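Local coordinates for protein alpha-galactosidase 1 (Saccharomyces cerevisiae, PDB 3LRK) that hydrolyses terminal, non-reducing alpha-D-galactose residues from alpha-D-galactosides, including galactose oligosaccharides, galactomannans and galactolipids, at residues 212-217 / 458-463; 241-246 / 344-349; 274-279 / 301-306; 332-337 / 365-370. The protein carries 1 engineered substitution. One frame throughout, in Å; residues are numbered along the deposited sequence.

Interaction 1: 212-217 / 458-463; sequences AEFTRP and PAHGIA
F214 and H460 carry most of this contact, their rings meeting as an offset stack with centroids 4.9 Å apart and planes inclined at 26°. F214 CG is anti to the backbone N (chi1 -162°), which swings the phenyl ring out to the imidazole. F214 CD2 lies over one face of the imidazole, nearer its rim than its middle, and comes within 3.6 Å of H460 ND1. The two side chains arrive from opposite directions and slide past each other, which places the outer part of the phenyl ring against the histidine stem, with F214 CE2 4.0 Å from H460 CB. Farther out, H460 O stands over one face of the phenyl ring, 3.9 Å from F214 CZ. The aliphatic share falls to T215, whose methyl CG2 approaches the far end of the imidazole obliquely, at 3.8 Å from H460 CE1.

F214 and T215 belong to a loop that follows strand 203-205 of the catalytic (beta/alpha)8 barrel, whereas H460 leads into strand 461-469 of the C-terminal beta domain, and the stack therefore bridges the two domains. H460 occupies the third position of a type II turn from P458 to G461, where a positive phi is expected.

Polar groups are satisfied from outside the pair. H460 ND1 is hydrogen-bonded to E275 OE2 on helix 273-285, and T215 OG1 to D336 OD2; D336 also packs against H460. With both carboxylates close by, the imidazole would be expected to lean toward its protonated form. Were an alanine here instead of H460, the F214 ring would probably lose the flat surface it stacks on and E275 its ring partner.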
# COMPACT_ATOMS: atom_id res chain seq x y z
N ALA A 212 -14.72 -5.76 -24.32
CA ALA A 212 -14.29 -5.80 -25.71
C ALA A 212 -13.55 -4.52 -26.14
O ALA A 212 -13.95 -3.83 -27.09
CB ALA A 212 -15.49 -6.10 -26.64
N GLU A 213 -12.48 -4.21 -25.42
CA GLU A 213 -11.61 -3.09 -25.73
C GLU A 213 -10.18 -3.60 -25.60
O GLU A 213 -9.86 -4.30 -24.63
CB GLU A 213 -11.81 -1.94 -24.74
CG GLU A 213 -13.14 -1.20 -24.86
CD GLU A 213 -13.21 -0.33 -26.11
OE1 GLU A 213 -12.17 -0.06 -26.74
OE2 GLU A 213 -14.34 0.10 -26.45
N PHE A 214 -9.32 -3.26 -26.56
CA PHE A 214 -7.97 -3.82 -26.55
C PHE A 214 -7.04 -3.08 -25.59
O PHE A 214 -6.20 -3.71 -24.96
CB PHE A 214 -7.37 -3.84 -27.96
CG PHE A 214 -6.20 -4.77 -28.10
CD1 PHE A 214 -6.38 -6.15 -28.12
CD2 PHE A 214 -4.90 -4.26 -28.22
CE1 PHE A 214 -5.30 -7.02 -28.25
CE2 PHE A 214 -3.81 -5.13 -28.35
CZ PHE A 214 -4.02 -6.51 -28.37
N THR A 215 -7.22 -1.76 -25.46
CA THR A 215 -6.31 -0.93 -24.65
C THR A 215 -7.01 0.10 -23.75
O THR A 215 -6.39 0.64 -22.83
CB THR A 215 -5.33 -0.10 -25.54
OG1 THR A 215 -6.04 1.00 -26.12
CG2 THR A 215 -4.67 -0.93 -26.63
N ARG A 216 -8.28 0.38 -24.01
CA ARG A 216 -8.96 1.55 -23.42
C ARG A 216 -8.92 1.60 -21.87
O ARG A 216 -9.49 0.73 -21.21
CB ARG A 216 -10.40 1.62 -23.92
CG ARG A 216 -11.08 2.98 -23.71
CD ARG A 216 -12.59 2.91 -23.94
NE ARG A 216 -13.21 4.23 -23.80
CZ ARG A 216 -13.52 4.82 -22.64
NH1 ARG A 216 -13.26 4.22 -21.48
NH2 ARG A 216 -14.08 6.02 -22.64
N PRO A 217 -8.25 2.62 -21.29
CA PRO A 217 -8.41 2.83 -19.86
C PRO A 217 -9.86 3.19 -19.53
O PRO A 217 -10.53 3.86 -20.32
CB PRO A 217 -7.47 4.01 -19.57
CG PRO A 217 -6.50 4.00 -20.73
CD PRO A 217 -7.33 3.60 -21.89
N PRO A 458 0.94 -6.45 -37.57
CA PRO A 458 -0.11 -5.45 -37.71
C PRO A 458 -0.40 -4.72 -36.39
O PRO A 458 -0.13 -5.25 -35.30
CB PRO A 458 -1.34 -6.27 -38.14
CG PRO A 458 -0.81 -7.57 -38.62
CD PRO A 458 0.47 -7.81 -37.89
N ALA A 459 -0.96 -3.51 -36.50
CA ALA A 459 -1.42 -2.75 -35.34
C ALA A 459 -2.36 -3.58 -34.48
O ALA A 459 -3.28 -4.23 -35.00
CB ALA A 459 -2.11 -1.49 -35.80
N HIS A 460 -2.13 -3.57 -33.16
CA HIS A 460 -2.92 -4.36 -32.20
C HIS A 460 -2.96 -5.85 -32.56
O HIS A 460 -3.95 -6.54 -32.31
CB HIS A 460 -4.36 -3.81 -32.08
CG HIS A 460 -4.45 -2.49 -31.38
ND1 HIS A 460 -5.65 -1.98 -30.92
CD2 HIS A 460 -3.50 -1.59 -31.03
CE1 HIS A 460 -5.44 -0.82 -30.34
NE2 HIS A 460 -4.14 -0.56 -30.38
N GLY A 461 -1.87 -6.34 -33.16
CA GLY A 461 -1.80 -7.71 -33.62
C GLY A 461 -0.62 -8.48 -33.08
O GLY A 461 0.11 -8.00 -32.20
N ILE A 462 -0.40 -9.67 -33.65
CA ILE A 462 0.54 -10.62 -33.08
C ILE A 462 1.23 -11.48 -34.14
O ILE A 462 0.63 -11.86 -35.14
CB ILE A 462 -0.17 -11.52 -31.98
CG1 ILE A 462 0.84 -12.23 -31.08
CG2 ILE A 462 -1.22 -12.48 -32.59
CD1 ILE A 462 0.22 -13.01 -29.91
N ALA A 463 2.51 -11.75 -33.92
CA ALA A 463 3.18 -12.88 -34.55
C ALA A 463 3.31 -13.98 -33.50
O ALA A 463 3.98 -13.81 -32.47
CB ALA A 463 4.56 -12.47 -35.09

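Interaction 2: 241-246 / 344-349; sequences NILNKA and QMWSGP
W346 and L243 supply the apolar half of the contact, and Q344 the polar half. The six-membered part of the indole reaches the leucine, which passes it in the opposite direction: L243 CG is 3.8 Å from W346 CZ2, and L243 CD1 is 3.9 Å from W346 CH2. The approach is oblique to the ring. On the same edge of the indole, W346 NE1 donates within its own ring plane to Q344 OE1, 2.7 Å away, so that one strand residue braces its neighbour two positions along.

Q344 is extended beyond CG (chi2 -174°), which carries its amide out to helix 241-246. There Q344 NE2 donates to N244 OD1 at 2.8 Å with an N-H...O angle of 157°, arriving on a lone pair. The two amides are nearly coplanar, 23° apart. A water adds a second link, giving one hydrogen to N244 OD1 at 2.6 Å and the other to Q344 OE1 at 2.7 Å. Since OE1 accepts from the indole and NE2 donates to the asparagine, the glutamine amide is fixed against flipping. E342 completes the network, accepting from Q344 NE2 with OE1 and from N244 ND2 with OE2. A leucine in place of Q344 would probably leave W346 NE1 and N244 OD1, both buried, without this partner, and the indole freer to shift.

M282 of helix 273-285 also packs on both L243 and W346. This mixed seam is one of the places where the (beta/alpha)8 barrel and the C-terminal antiparallel beta domain of this GH27 enzyme are joined.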
# COMPACT_ATOMS: atom_id res chain seq x y z
N ASN A 241 -4.79 -4.36 -20.35
CA ASN A 241 -4.78 -4.08 -18.91
C ASN A 241 -4.70 -5.39 -18.13
O ASN A 241 -3.91 -5.51 -17.20
CB ASN A 241 -6.01 -3.26 -18.49
CG ASN A 241 -6.15 -3.12 -16.96
OD1 ASN A 241 -6.58 -4.05 -16.27
ND2 ASN A 241 -5.82 -1.93 -16.45
N ILE A 242 -5.51 -6.38 -18.55
CA ILE A 242 -5.62 -7.66 -17.86
C ILE A 242 -4.40 -8.55 -18.14
O ILE A 242 -3.87 -9.17 -17.21
CB ILE A 242 -6.96 -8.38 -18.21
CG1 ILE A 242 -8.12 -7.64 -17.53
CG2 ILE A 242 -6.93 -9.85 -17.78
CD1 ILE A 242 -9.49 -8.04 -18.01
N LEU A 243 -3.94 -8.58 -19.39
CA LEU A 243 -2.72 -9.31 -19.72
C LEU A 243 -1.52 -8.78 -18.93
O LEU A 243 -0.71 -9.55 -18.42
CB LEU A 243 -2.41 -9.23 -21.23
CG LEU A 243 -1.18 -10.01 -21.70
CD1 LEU A 243 -1.35 -11.51 -21.49
CD2 LEU A 243 -0.90 -9.68 -23.16
N ASN A 244 -1.41 -7.46 -18.84
CA ASN A 244 -0.33 -6.82 -18.07
C ASN A 244 -0.37 -7.16 -16.58
O ASN A 244 0.67 -7.45 -15.97
CB ASN A 244 -0.36 -5.30 -18.28
CG ASN A 244 0.18 -4.89 -19.64
OD1 ASN A 244 0.71 -5.71 -20.39
ND2 ASN A 244 0.04 -3.62 -19.97
N LYS A 245 -1.56 -7.12 -15.99
CA LYS A 245 -1.76 -7.61 -14.62
C LYS A 245 -1.34 -9.08 -14.44
O LYS A 245 -0.75 -9.44 -13.41
CB LYS A 245 -3.22 -7.39 -14.20
CG LYS A 245 -3.51 -5.94 -13.85
CD LYS A 245 -5.00 -5.70 -13.73
CE LYS A 245 -5.27 -4.29 -13.23
NZ LYS A 245 -6.70 -3.96 -13.46
N ALA A 246 -1.63 -9.91 -15.44
CA ALA A 246 -1.34 -11.34 -15.38
C ALA A 246 0.15 -11.68 -15.52
O ALA A 246 0.59 -12.74 -15.07
CB ALA A 246 -2.16 -12.09 -16.43
N GLN A 344 5.42 -6.00 -26.93
CA GLN A 344 5.87 -7.02 -25.99
C GLN A 344 6.38 -8.26 -26.71
O GLN A 344 5.91 -8.60 -27.80
CB GLN A 344 4.75 -7.42 -25.02
CG GLN A 344 3.98 -6.24 -24.38
CD GLN A 344 2.98 -6.68 -23.32
OE1 GLN A 344 2.71 -7.87 -23.15
NE2 GLN A 344 2.41 -5.71 -22.60
N MET A 345 7.34 -8.92 -26.09
CA MET A 345 7.76 -10.25 -26.50
C MET A 345 7.51 -11.22 -25.35
O MET A 345 7.89 -10.95 -24.21
CB MET A 345 9.23 -10.26 -26.85
CG MET A 345 9.60 -11.33 -27.84
SD MET A 345 11.15 -12.15 -27.46
CE MET A 345 10.47 -13.49 -26.51
N TRP A 346 6.88 -12.35 -25.67
CA TRP A 346 6.67 -13.42 -24.70
C TRP A 346 7.30 -14.70 -25.24
O TRP A 346 7.42 -14.88 -26.45
CB TRP A 346 5.18 -13.64 -24.43
CG TRP A 346 4.44 -12.50 -23.77
CD1 TRP A 346 4.22 -11.25 -24.29
CD2 TRP A 346 3.76 -12.53 -22.50
NE1 TRP A 346 3.47 -10.50 -23.41
CE2 TRP A 346 3.17 -11.26 -22.31
CE3 TRP A 346 3.60 -13.50 -21.50
CZ2 TRP A 346 2.45 -10.93 -21.15
CZ3 TRP A 346 2.87 -13.17 -20.35
CH2 TRP A 346 2.31 -11.90 -20.19
N SER A 347 7.69 -15.57 -24.32
CA SER A 347 8.32 -16.85 -24.66
C SER A 347 8.03 -17.83 -23.54
O SER A 347 7.98 -17.44 -22.36
CB SER A 347 9.83 -16.67 -24.85
OG SER A 347 10.45 -17.89 -25.20
N GLY A 348 7.85 -19.10 -23.90
CA GLY A 348 7.55 -20.14 -22.91
C GLY A 348 7.86 -21.54 -23.40
O GLY A 348 7.73 -21.83 -24.60
N PRO A 349 8.25 -22.43 -22.47
CA PRO A 349 8.57 -23.81 -22.82
C PRO A 349 7.32 -24.64 -23.10
O PRO A 349 6.24 -24.33 -22.58
CB PRO A 349 9.27 -24.34 -21.58
CG PRO A 349 8.73 -23.52 -20.46
CD PRO A 349 8.44 -22.17 -21.03
O HOH W 1 1.82 -8.03 -20.59

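Interaction 3: 274-279 / 301-306; sequences DEEKAH and ASSYSI. With NAG (2-acetamido-2-deoxy-beta-D-glucopyranose), chain F.
The hydroxyl of S303 is gripped by two partners: it donates to E276 OE1 across 2.7 Å and accepts from K300 NZ, one residue before its own segment. Both helices belong to the (beta/alpha)8 barrel, helix 273-285 preceding strand 290-292 and helix 301-307 coming after that strand, and here they run side by side with axes 10.3 Å apart and only 17° from parallel.

E276 is the residue that spans the gap. Its CG lies opposite the carbonyl carbon (chi1 -72°), and an extended chain beyond CG carries the carboxylate across to the serine. The serine meets E276 OE1 on its syn lone pair, the side facing the other oxygen. That second oxygen, OE2, forms a salt bridge with K300 NZ and also accepts from the backbone N of G267. The buried carboxylate is thus held at both oxygens, and the lysine, which touches both E276 and S303, would tend to keep it charged.

One turn farther along its helix, I306 fills the space beside the glutamate stem. Its terminal methyl presses on E276, I306 CD1 being 3.5 Å from E276 CB, while I306 CG2 rests 4.0 Å from E276 O. K277 crosses I306 at about a right angle, with K277 CG 4.1 Å from I306 CD1, and leads its ammonium away to a cation-pi contact with W397.

Beside this polar cluster, S302 lines a sugar site together with D273, K300 and N403, a glycosylated asparagine; S302 OG is hydrogen-bonded to NAG O6 at 3.0 Å.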
# COMPACT_ATOMS: atom_id res chain seq x y z
N ASP A 274 -7.24 -8.68 -36.03
CA ASP A 274 -5.94 -8.69 -35.36
C ASP A 274 -6.06 -8.67 -33.83
O ASP A 274 -5.36 -9.41 -33.15
CB ASP A 274 -5.07 -7.53 -35.83
CG ASP A 274 -4.55 -7.74 -37.23
OD1 ASP A 274 -3.93 -8.80 -37.48
OD2 ASP A 274 -4.77 -6.85 -38.07
N GLU A 275 -6.96 -7.83 -33.32
CA GLU A 275 -7.22 -7.72 -31.89
C GLU A 275 -7.72 -9.04 -31.30
O GLU A 275 -7.29 -9.43 -30.22
CB GLU A 275 -8.20 -6.58 -31.58
CG GLU A 275 -7.58 -5.19 -31.70
CD GLU A 275 -8.58 -4.04 -31.51
OE1 GLU A 275 -9.79 -4.22 -31.72
OE2 GLU A 275 -8.13 -2.93 -31.15
N GLU A 276 -8.63 -9.71 -32.01
CA GLU A 276 -9.15 -11.00 -31.58
C GLU A 276 -8.08 -12.10 -31.61
O GLU A 276 -8.06 -12.95 -30.73
CB GLU A 276 -10.39 -11.40 -32.39
CG GLU A 276 -11.63 -10.57 -32.04
CD GLU A 276 -12.92 -11.06 -32.69
OE1 GLU A 276 -12.90 -12.10 -33.39
OE2 GLU A 276 -13.96 -10.41 -32.48
N LYS A 277 -7.19 -12.07 -32.60
CA LYS A 277 -6.09 -13.05 -32.70
C LYS A 277 -5.08 -12.88 -31.56
O LYS A 277 -4.62 -13.86 -30.97
CB LYS A 277 -5.34 -12.94 -34.04
CG LYS A 277 -6.13 -13.41 -35.26
CD LYS A 277 -5.20 -13.83 -36.40
CE LYS A 277 -4.45 -12.65 -37.00
NZ LYS A 277 -3.57 -13.08 -38.12
N ALA A 278 -4.72 -11.62 -31.29
CA ALA A 278 -3.82 -11.26 -30.19
C ALA A 278 -4.41 -11.73 -28.85
O ALA A 278 -3.71 -12.35 -28.05
CB ALA A 278 -3.59 -9.76 -30.17
N HIS A 279 -5.69 -11.44 -28.65
CA HIS A 279 -6.42 -11.76 -27.43
C HIS A 279 -6.51 -13.28 -27.20
O HIS A 279 -6.15 -13.77 -26.12
CB HIS A 279 -7.80 -11.06 -27.50
CG HIS A 279 -8.76 -11.44 -26.42
ND1 HIS A 279 -8.40 -11.59 -25.09
CD2 HIS A 279 -10.11 -11.62 -26.46
CE1 HIS A 279 -9.47 -11.89 -24.38
NE2 HIS A 279 -10.52 -11.91 -25.19
N ALA A 301 -17.95 -15.23 -38.87
CA ALA A 301 -16.99 -16.16 -39.47
C ALA A 301 -15.56 -16.04 -38.94
O ALA A 301 -14.95 -17.04 -38.56
CB ALA A 301 -17.01 -16.03 -40.99
N SER A 302 -15.01 -14.82 -38.95
CA SER A 302 -13.62 -14.62 -38.52
C SER A 302 -13.42 -15.02 -37.06
O SER A 302 -12.37 -15.56 -36.69
CB SER A 302 -13.15 -13.18 -38.75
OG SER A 302 -13.93 -12.22 -38.03
N SER A 303 -14.43 -14.75 -36.24
CA SER A 303 -14.37 -15.08 -34.81
C SER A 303 -14.43 -16.59 -34.59
O SER A 303 -13.67 -17.15 -33.80
CB SER A 303 -15.47 -14.36 -34.04
OG SER A 303 -15.30 -12.96 -34.14
N TYR A 304 -15.34 -17.25 -35.32
CA TYR A 304 -15.43 -18.71 -35.30
C TYR A 304 -14.10 -19.40 -35.63
O TYR A 304 -13.71 -20.33 -34.94
CB TYR A 304 -16.55 -19.20 -36.24
CG TYR A 304 -16.65 -20.70 -36.40
CD1 TYR A 304 -16.83 -21.56 -35.30
CD2 TYR A 304 -16.60 -21.28 -37.67
CE1 TYR A 304 -16.92 -22.94 -35.47
CE2 TYR A 304 -16.70 -22.64 -37.84
CZ TYR A 304 -16.87 -23.47 -36.76
OH TYR A 304 -16.96 -24.84 -36.99
N SER A 305 -13.39 -18.94 -36.66
CA SER A 305 -12.13 -19.59 -37.02
C SER A 305 -10.99 -19.27 -36.04
O SER A 305 -9.99 -19.99 -35.98
CB SER A 305 -11.71 -19.27 -38.45
OG SER A 305 -11.44 -17.90 -38.60
N ILE A 306 -11.15 -18.18 -35.28
CA ILE A 306 -10.22 -17.91 -34.18
C ILE A 306 -10.42 -18.96 -33.07
O ILE A 306 -9.46 -19.64 -32.67
CB ILE A 306 -10.33 -16.44 -33.69
CG1 ILE A 306 -9.68 -15.51 -34.73
CG2 ILE A 306 -9.64 -16.25 -32.31
CD1 ILE A 306 -10.08 -14.07 -34.63
C1 NAG F . -12.24 -12.44 -42.49
C2 NAG F . -11.02 -11.77 -43.13
C3 NAG F . -10.42 -10.67 -42.25
C4 NAG F . -11.48 -9.74 -41.67
C5 NAG F . -12.67 -10.52 -41.12
C6 NAG F . -13.78 -9.57 -40.68
C7 NAG F . -9.80 -13.11 -44.75
C8 NAG F . -9.99 -14.57 -45.08
N2 NAG F . -10.00 -12.75 -43.48
O3 NAG F . -9.53 -9.89 -43.01
O4 NAG F . -10.90 -8.93 -40.67
O5 NAG F . -13.16 -11.42 -42.09
O6 NAG F . -14.83 -10.31 -40.10
O7 NAG F . -9.48 -12.31 -45.63

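Interaction 4: 332-337 / 365-370; sequences VSDTDE and VSRPMN. With NAG (2-acetamido-2-deoxy-beta-D-glucopyranose), chain G.
R367 and D334 form the salt bridge at the heart of this surface contact, with R367 NH1 donating to D334 OD2 at 3.0 Å and an N-H...O angle of 150°. The bond is a single-pronged one. It leaves the guanidinium at its edge, close to the plane, but meets the carboxylate oxygen on its anti side and out of the carboxylate plane; the two flat groups are turned 55° against each other. V332 covers one face of the same guanidinium: its methyl CG1 lies 3.8 Å from R367 CZ and is offset toward the rim. The cation is therefore bound at an edge by charge and over a face by an aliphatic group. A looser touch comes from V365, whose CG2 lies 3.9 Å from D334 OD1.

The conformation of the arginine makes this double approach possible: CG sits between the backbone N and the carbonyl carbon (chi1 87°), and the chain bends at chi3, turning the guanidinium toward the loop. On the other side, D334 is the centre of an inverse gamma turn, and backbone hydrogen bonding with S364 holds it near the start of the partner segment. I343 and N361 pack against the arginine side chain.

Along the strand that carries R367, N370 bears an N-linked sugar, its ND2 bonded to C1 of N-acetylglucosamine at 1.4 Å, in a pocket shared with W328 and Y330. Segment 332-337 is the first part of the connection between antiparallel neighbours 325-331 and 342-349, a beta hairpin whose loop is pinned here to strand 367-371 of the C-terminal beta sandwich.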
# COMPACT_ATOMS: atom_id res chain seq x y z
N VAL A 332 5.76 2.60 -27.10
CA VAL A 332 6.06 3.17 -28.42
C VAL A 332 5.33 4.50 -28.65
O VAL A 332 4.32 4.78 -28.01
CB VAL A 332 5.76 2.17 -29.57
CG1 VAL A 332 6.60 0.90 -29.44
CG2 VAL A 332 4.27 1.83 -29.65
N SER A 333 5.86 5.31 -29.56
CA SER A 333 5.26 6.61 -29.87
C SER A 333 3.98 6.48 -30.71
O SER A 333 3.19 7.42 -30.79
CB SER A 333 6.27 7.55 -30.54
OG SER A 333 6.79 6.97 -31.72
N ASP A 334 3.79 5.32 -31.32
CA ASP A 334 2.59 5.02 -32.11
C ASP A 334 1.44 4.62 -31.19
O ASP A 334 1.25 3.44 -30.89
CB ASP A 334 2.89 3.92 -33.13
CG ASP A 334 4.06 4.28 -34.03
OD1 ASP A 334 3.92 5.25 -34.82
OD2 ASP A 334 5.11 3.61 -33.94
N THR A 335 0.69 5.62 -30.73
CA THR A 335 -0.39 5.40 -29.77
C THR A 335 -1.76 5.55 -30.42
O THR A 335 -1.92 6.25 -31.43
CB THR A 335 -0.27 6.34 -28.55
OG1 THR A 335 -0.22 7.70 -28.99
CG2 THR A 335 0.98 6.01 -27.73
N ASP A 336 -2.75 4.89 -29.84
CA ASP A 336 -4.10 4.88 -30.38
C ASP A 336 -4.90 6.09 -29.86
O ASP A 336 -4.34 6.96 -29.19
CB ASP A 336 -4.80 3.55 -30.08
CG ASP A 336 -4.93 3.27 -28.58
OD1 ASP A 336 -4.85 4.22 -27.75
OD2 ASP A 336 -5.14 2.09 -28.24
N GLU A 337 -6.19 6.12 -30.18
CA GLU A 337 -7.09 7.20 -29.75
C GLU A 337 -7.11 7.42 -28.23
O GLU A 337 -7.50 8.50 -27.76
CB GLU A 337 -8.51 6.96 -30.29
CG GLU A 337 -9.11 5.60 -29.89
CD GLU A 337 -10.52 5.38 -30.39
OE1 GLU A 337 -10.80 4.24 -30.84
OE2 GLU A 337 -11.35 6.32 -30.32
N VAL A 365 0.17 1.38 -35.25
CA VAL A 365 0.56 1.18 -36.64
C VAL A 365 1.27 -0.16 -36.79
O VAL A 365 1.84 -0.68 -35.83
CB VAL A 365 1.48 2.32 -37.17
CG1 VAL A 365 1.62 2.24 -38.68
CG2 VAL A 365 0.93 3.68 -36.81
N SER A 366 1.21 -0.71 -38.00
CA SER A 366 1.98 -1.89 -38.37
C SER A 366 3.45 -1.56 -38.17
O SER A 366 3.90 -0.48 -38.53
CB SER A 366 1.71 -2.24 -39.83
OG SER A 366 2.38 -3.43 -40.20
N ARG A 367 4.21 -2.48 -37.58
CA ARG A 367 5.63 -2.26 -37.36
C ARG A 367 6.44 -3.53 -37.55
O ARG A 367 5.92 -4.64 -37.36
CB ARG A 367 5.88 -1.64 -35.98
CG ARG A 367 6.04 -2.65 -34.85
CD ARG A 367 6.02 -2.00 -33.48
NE ARG A 367 7.15 -1.12 -33.22
CZ ARG A 367 7.06 0.21 -33.13
NH1 ARG A 367 5.89 0.82 -33.30
NH2 ARG A 367 8.14 0.94 -32.87
N PRO A 368 7.72 -3.39 -37.94
CA PRO A 368 8.60 -4.55 -37.92
C PRO A 368 8.96 -4.90 -36.47
O PRO A 368 9.16 -4.01 -35.65
CB PRO A 368 9.84 -4.06 -38.68
CG PRO A 368 9.85 -2.59 -38.45
CD PRO A 368 8.41 -2.18 -38.43
N MET A 369 9.00 -6.20 -36.18
CA MET A 369 9.36 -6.69 -34.85
C MET A 369 10.40 -7.80 -34.99
O MET A 369 10.37 -8.58 -35.95
CB MET A 369 8.12 -7.20 -34.09
CG MET A 369 7.11 -6.11 -33.72
SD MET A 369 5.88 -6.60 -32.48
CE MET A 369 6.89 -6.59 -30.99
N ASN A 370 11.33 -7.83 -34.06
CA ASN A 370 12.49 -8.68 -34.11
C ASN A 370 12.91 -9.31 -32.79
O ASN A 370 12.77 -8.70 -31.77
CB ASN A 370 13.67 -7.88 -34.67
CG ASN A 370 14.10 -6.74 -33.78
OD1 ASN A 370 15.01 -6.88 -33.05
ND2 ASN A 370 13.46 -5.61 -33.89
C1 NAG G . 13.27 -4.33 -33.26
C2 NAG G . 13.41 -3.72 -31.85
C3 NAG G . 13.25 -2.20 -31.86
C4 NAG G . 14.13 -1.53 -32.92
C5 NAG G . 14.01 -2.26 -34.27
C6 NAG G . 15.04 -1.73 -35.26
C7 NAG G . 12.89 -4.77 -29.71
C8 NAG G . 11.82 -5.20 -28.76
N2 NAG G . 12.49 -4.34 -30.91
O3 NAG G . 13.58 -1.67 -30.59
O4 NAG G . 13.77 -0.17 -33.05
O5 NAG G . 14.17 -3.66 -34.13
O6 NAG G . 14.39 -0.98 -36.25
O7 NAG G . 14.08 -4.82 -29.38

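In the fold
Read from the N terminus, the chain first lays down 212-217, then helix segment 241-246, both in the barrel domain. Interaction 3 is the first to close, a short loop between two barrel helices, and it nests inside the loop of interaction 2. Segment 332-337 follows, after which 344-349 closes interaction 2 and 365-370 closes interaction 4; these two cross, their segments alternating. Interaction 1 closes last, at 458-463, and encloses the other three. Interactions 1 and 2 tie barrel to beta domain, while 3 and 4 each stay within one domain. Interaction 1 touches both of these, through E275 and through D336.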